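Local coordinates for putative lipoprotein (Bacteroides fragilis, PDB 3QNK) that probably binds glycans at the bacterial outer membrane and, as in other SusD-family lipoproteins, may pass them to a TonB-dependent transporter, at residues F113-K124 / A183-Y194. Numbering follows the deposited sequence.
Sequences FLRAMFYFEMVK and AAYALKSRVELY
Phe120 fills a hole on helix 181-194 formed by Leu187, Arg190, Val191 and Tyr194, a knob-into-hole fit between two helices that run nearly the same way, their segments inclined at 25° with axes 11.0 Å apart. A chi1 of -174° sets CG anti to the backbone N and carries the ring in among these four residues. Val191 CG2 sits over the centre of one face in a CH-pi contact, 3.6 Å from the Phe120 centroid, while Lys124 CE lies over the opposite face, offset toward the rim. Arg190 brings its aliphatic CD to the ring edge, 3.7 Å from Phe120 CE2, and Leu187 CD1 approaches Phe120 CD2 obliquely. The packing is tightest where Tyr194 CD2 comes to 3.3 Å from Phe120 CZ, the ring planes inclined at 57°.

Toward the N-terminal ends the contact is thinner around Met117, where Leu187 CD2 lies 4.0 Å from Met117 CB, its branch crossing the selenomethionine chain at about a right angle. Beyond it the Phe113 ring faces the small Ala183 and Ala184, its edge directed at Ala183 O, 3.6 Å from Phe113 CE1.

The C-terminal end is more polar and, at the partly exposed Tyr194, nearer solvent. No hydrogen bond links the segments, and Lys124 NZ stands 3.7 Å from Arg190 NH1, a pair of like charges probably eased by Arg190's salt bridge to Glu393 and the long one from Lys124 to Glu121.

In this alpha-alpha superhelix, characteristic of the TPR-like SusD fold, helix 453-460 adjoins that end through Tyr455, which makes a cation-pi contact with Lys124; helix 76-93 packs against helix 101-126, and helix 198-209 against helix 181-194.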
# COMPACT_ATOMS: atom_id res chain seq x y z
N PHE B 113 -23.98 -0.37 -1.58
CA PHE B 113 -23.73 -0.24 -0.15
C PHE B 113 -22.24 -0.13 0.10
O PHE B 113 -21.82 0.72 0.89
CB PHE B 113 -24.33 -1.44 0.63
CG PHE B 113 -23.97 -1.45 2.10
CD1 PHE B 113 -24.64 -0.63 3.00
CD2 PHE B 113 -22.93 -2.24 2.58
CE1 PHE B 113 -24.30 -0.62 4.35
CE2 PHE B 113 -22.59 -2.25 3.93
CZ PHE B 113 -23.27 -1.42 4.81
N LEU B 114 -21.43 -1.01 -0.55
CA LEU B 114 -19.98 -1.03 -0.39
C LEU B 114 -19.33 0.22 -0.96
O LEU B 114 -18.50 0.81 -0.27
CB LEU B 114 -19.36 -2.30 -0.99
CG LEU B 114 -19.63 -3.59 -0.18
CD1 LEU B 114 -19.22 -4.81 -0.96
CD2 LEU B 114 -18.90 -3.59 1.16
N ARG B 115 -19.74 0.68 -2.15
CA ARG B 115 -19.16 1.90 -2.73
C ARG B 115 -19.45 3.11 -1.86
O ARG B 115 -18.57 3.96 -1.69
CB ARG B 115 -19.64 2.14 -4.18
CG ARG B 115 -18.87 3.28 -4.87
CD ARG B 115 -19.17 3.39 -6.33
NE ARG B 115 -20.53 3.88 -6.55
CZ ARG B 115 -21.02 4.18 -7.74
NH1 ARG B 115 -20.27 4.05 -8.83
NH2 ARG B 115 -22.27 4.61 -7.85
N ALA B 116 -20.66 3.17 -1.27
CA ALA B 116 -21.09 4.24 -0.37
C ALA B 116 -20.23 4.23 0.89
O ALA B 116 -19.76 5.27 1.33
CB ALA B 116 -22.55 4.05 -0.01
N MSE B 117 -19.99 3.03 1.43
CA MSE B 117 -19.16 2.81 2.60
C MSE B 117 -17.72 3.24 2.35
O MSE B 117 -17.12 3.84 3.24
CB MSE B 117 -19.23 1.33 3.01
CG MSE B 117 -18.24 0.98 4.09
SE MSE B 117 -18.61 -0.70 4.85
CE MSE B 117 -20.00 -0.13 6.09
N PHE B 118 -17.17 2.94 1.17
CA PHE B 118 -15.79 3.28 0.82
C PHE B 118 -15.61 4.77 0.67
O PHE B 118 -14.66 5.30 1.24
CB PHE B 118 -15.31 2.54 -0.44
CG PHE B 118 -15.29 1.04 -0.30
CD1 PHE B 118 -14.93 0.43 0.90
CD2 PHE B 118 -15.58 0.22 -1.38
CE1 PHE B 118 -14.91 -0.96 1.03
CE2 PHE B 118 -15.56 -1.18 -1.25
CZ PHE B 118 -15.21 -1.75 -0.04
N TYR B 119 -16.54 5.46 -0.04
CA TYR B 119 -16.49 6.90 -0.20
C TYR B 119 -16.70 7.62 1.12
O TYR B 119 -16.04 8.64 1.37
CB TYR B 119 -17.51 7.39 -1.22
CG TYR B 119 -16.95 7.54 -2.63
CD1 TYR B 119 -15.98 8.49 -2.91
CD2 TYR B 119 -17.44 6.78 -3.68
CE1 TYR B 119 -15.46 8.64 -4.20
CE2 TYR B 119 -16.95 6.93 -4.97
CZ TYR B 119 -15.94 7.84 -5.22
OH TYR B 119 -15.46 7.97 -6.49
N PHE B 120 -17.57 7.07 2.01
CA PHE B 120 -17.80 7.68 3.33
C PHE B 120 -16.53 7.68 4.16
O PHE B 120 -16.29 8.66 4.82
CB PHE B 120 -18.94 6.99 4.08
CG PHE B 120 -19.34 7.63 5.40
CD1 PHE B 120 -19.53 9.01 5.49
CD2 PHE B 120 -19.61 6.85 6.52
CE1 PHE B 120 -19.93 9.59 6.71
CE2 PHE B 120 -20.02 7.44 7.73
CZ PHE B 120 -20.18 8.80 7.81
N GLU B 121 -15.69 6.62 4.08
CA GLU B 121 -14.40 6.58 4.80
C GLU B 121 -13.48 7.71 4.36
O GLU B 121 -12.73 8.25 5.18
CB GLU B 121 -13.67 5.26 4.62
CG GLU B 121 -13.86 4.32 5.80
CD GLU B 121 -13.60 4.86 7.19
OE1 GLU B 121 -12.49 5.40 7.41
OE2 GLU B 121 -14.48 4.72 8.07
N MSE B 122 -13.54 8.08 3.08
CA MSE B 122 -12.73 9.16 2.53
C MSE B 122 -13.32 10.50 2.91
O MSE B 122 -12.60 11.36 3.42
CB MSE B 122 -12.62 9.02 1.01
CG MSE B 122 -11.79 7.82 0.58
SE MSE B 122 -11.37 7.90 -1.28
CE MSE B 122 -12.87 7.09 -1.94
N VAL B 123 -14.62 10.70 2.67
CA VAL B 123 -15.32 11.96 2.92
C VAL B 123 -15.25 12.35 4.39
O VAL B 123 -14.96 13.52 4.66
CB VAL B 123 -16.78 11.94 2.38
CG1 VAL B 123 -17.54 13.21 2.76
CG2 VAL B 123 -16.77 11.78 0.87
N LYS B 124 -15.45 11.40 5.34
CA LYS B 124 -15.39 11.71 6.78
C LYS B 124 -13.97 12.24 7.19
O LYS B 124 -13.86 12.91 8.21
CB LYS B 124 -15.86 10.54 7.67
CG LYS B 124 -15.00 9.28 7.61
CD LYS B 124 -15.37 8.28 8.73
CE LYS B 124 -16.50 7.33 8.42
NZ LYS B 124 -17.19 6.87 9.68
N ALA B 183 -28.85 -2.47 7.16
CA ALA B 183 -27.49 -1.95 7.15
C ALA B 183 -27.41 -0.67 6.31
O ALA B 183 -26.81 0.31 6.75
CB ALA B 183 -26.53 -3.01 6.62
N ALA B 184 -28.08 -0.66 5.14
CA ALA B 184 -28.10 0.50 4.24
C ALA B 184 -28.78 1.69 4.91
O ALA B 184 -28.22 2.79 4.90
CB ALA B 184 -28.78 0.15 2.94
N TYR B 185 -29.96 1.48 5.56
CA TYR B 185 -30.67 2.55 6.25
C TYR B 185 -29.87 3.05 7.44
O TYR B 185 -29.79 4.27 7.65
CB TYR B 185 -32.07 2.09 6.69
CG TYR B 185 -33.15 2.28 5.65
CD1 TYR B 185 -33.54 3.55 5.24
CD2 TYR B 185 -33.85 1.18 5.13
CE1 TYR B 185 -34.54 3.73 4.28
CE2 TYR B 185 -34.88 1.35 4.20
CZ TYR B 185 -35.22 2.62 3.78
OH TYR B 185 -36.23 2.79 2.85
N ALA B 186 -29.26 2.12 8.20
CA ALA B 186 -28.42 2.46 9.35
C ALA B 186 -27.21 3.30 8.91
O ALA B 186 -26.95 4.33 9.54
CB ALA B 186 -27.98 1.20 10.08
N LEU B 187 -26.53 2.93 7.80
CA LEU B 187 -25.39 3.73 7.34
C LEU B 187 -25.89 5.08 6.87
O LEU B 187 -25.26 6.09 7.21
CB LEU B 187 -24.54 3.04 6.25
CG LEU B 187 -23.17 3.69 5.88
CD1 LEU B 187 -22.27 3.88 7.08
CD2 LEU B 187 -22.43 2.90 4.82
N LYS B 188 -27.05 5.12 6.17
CA LYS B 188 -27.68 6.33 5.66
C LYS B 188 -27.88 7.33 6.79
O LYS B 188 -27.43 8.48 6.65
CB LYS B 188 -29.02 6.01 4.96
CG LYS B 188 -29.46 6.98 3.88
CD LYS B 188 -30.57 6.46 2.96
CE LYS B 188 -31.54 7.56 2.54
NZ LYS B 188 -32.75 7.68 3.42
N SER B 189 -28.47 6.89 7.93
CA SER B 189 -28.73 7.77 9.09
C SER B 189 -27.43 8.40 9.64
O SER B 189 -27.47 9.58 9.99
CB SER B 189 -29.46 7.02 10.21
OG SER B 189 -28.66 6.10 10.93
N ARG B 190 -26.30 7.66 9.69
CA ARG B 190 -25.03 8.22 10.17
C ARG B 190 -24.47 9.23 9.18
O ARG B 190 -24.10 10.33 9.61
CB ARG B 190 -23.99 7.13 10.42
CG ARG B 190 -22.81 7.66 11.21
CD ARG B 190 -21.62 6.76 11.01
NE ARG B 190 -21.80 5.49 11.71
CZ ARG B 190 -20.91 4.51 11.73
NH1 ARG B 190 -19.76 4.63 11.08
NH2 ARG B 190 -21.17 3.39 12.40
N VAL B 191 -24.43 8.87 7.85
CA VAL B 191 -23.98 9.75 6.76
C VAL B 191 -24.82 11.07 6.77
O VAL B 191 -24.25 12.17 6.69
CB VAL B 191 -24.03 9.03 5.40
CG1 VAL B 191 -23.63 9.96 4.27
CG2 VAL B 191 -23.11 7.82 5.40
N GLU B 192 -26.15 10.96 6.96
CA GLU B 192 -27.05 12.10 7.04
C GLU B 192 -26.77 12.94 8.29
O GLU B 192 -26.85 14.17 8.23
CB GLU B 192 -28.52 11.65 7.02
CG GLU B 192 -29.01 11.08 5.69
CD GLU B 192 -30.30 10.28 5.73
OE1 GLU B 192 -30.60 9.66 6.77
OE2 GLU B 192 -31.02 10.24 4.69
N LEU B 193 -26.43 12.30 9.42
CA LEU B 193 -26.13 12.99 10.67
C LEU B 193 -24.82 13.77 10.55
O LEU B 193 -24.72 14.92 11.01
CB LEU B 193 -26.09 11.99 11.84
CG LEU B 193 -25.91 12.57 13.26
CD1 LEU B 193 -27.11 13.41 13.68
CD2 LEU B 193 -25.67 11.48 14.25
N TYR B 194 -23.81 13.13 9.93
CA TYR B 194 -22.50 13.73 9.67
C TYR B 194 -22.65 15.00 8.84
O TYR B 194 -21.97 15.97 9.14
CB TYR B 194 -21.54 12.69 9.02
CG TYR B 194 -20.85 11.77 10.02
CD1 TYR B 194 -21.47 11.39 11.20
CD2 TYR B 194 -19.54 11.34 9.82
CE1 TYR B 194 -20.82 10.61 12.16
CE2 TYR B 194 -18.88 10.53 10.76
CZ TYR B 194 -19.53 10.15 11.92
OH TYR B 194 -18.95 9.32 12.85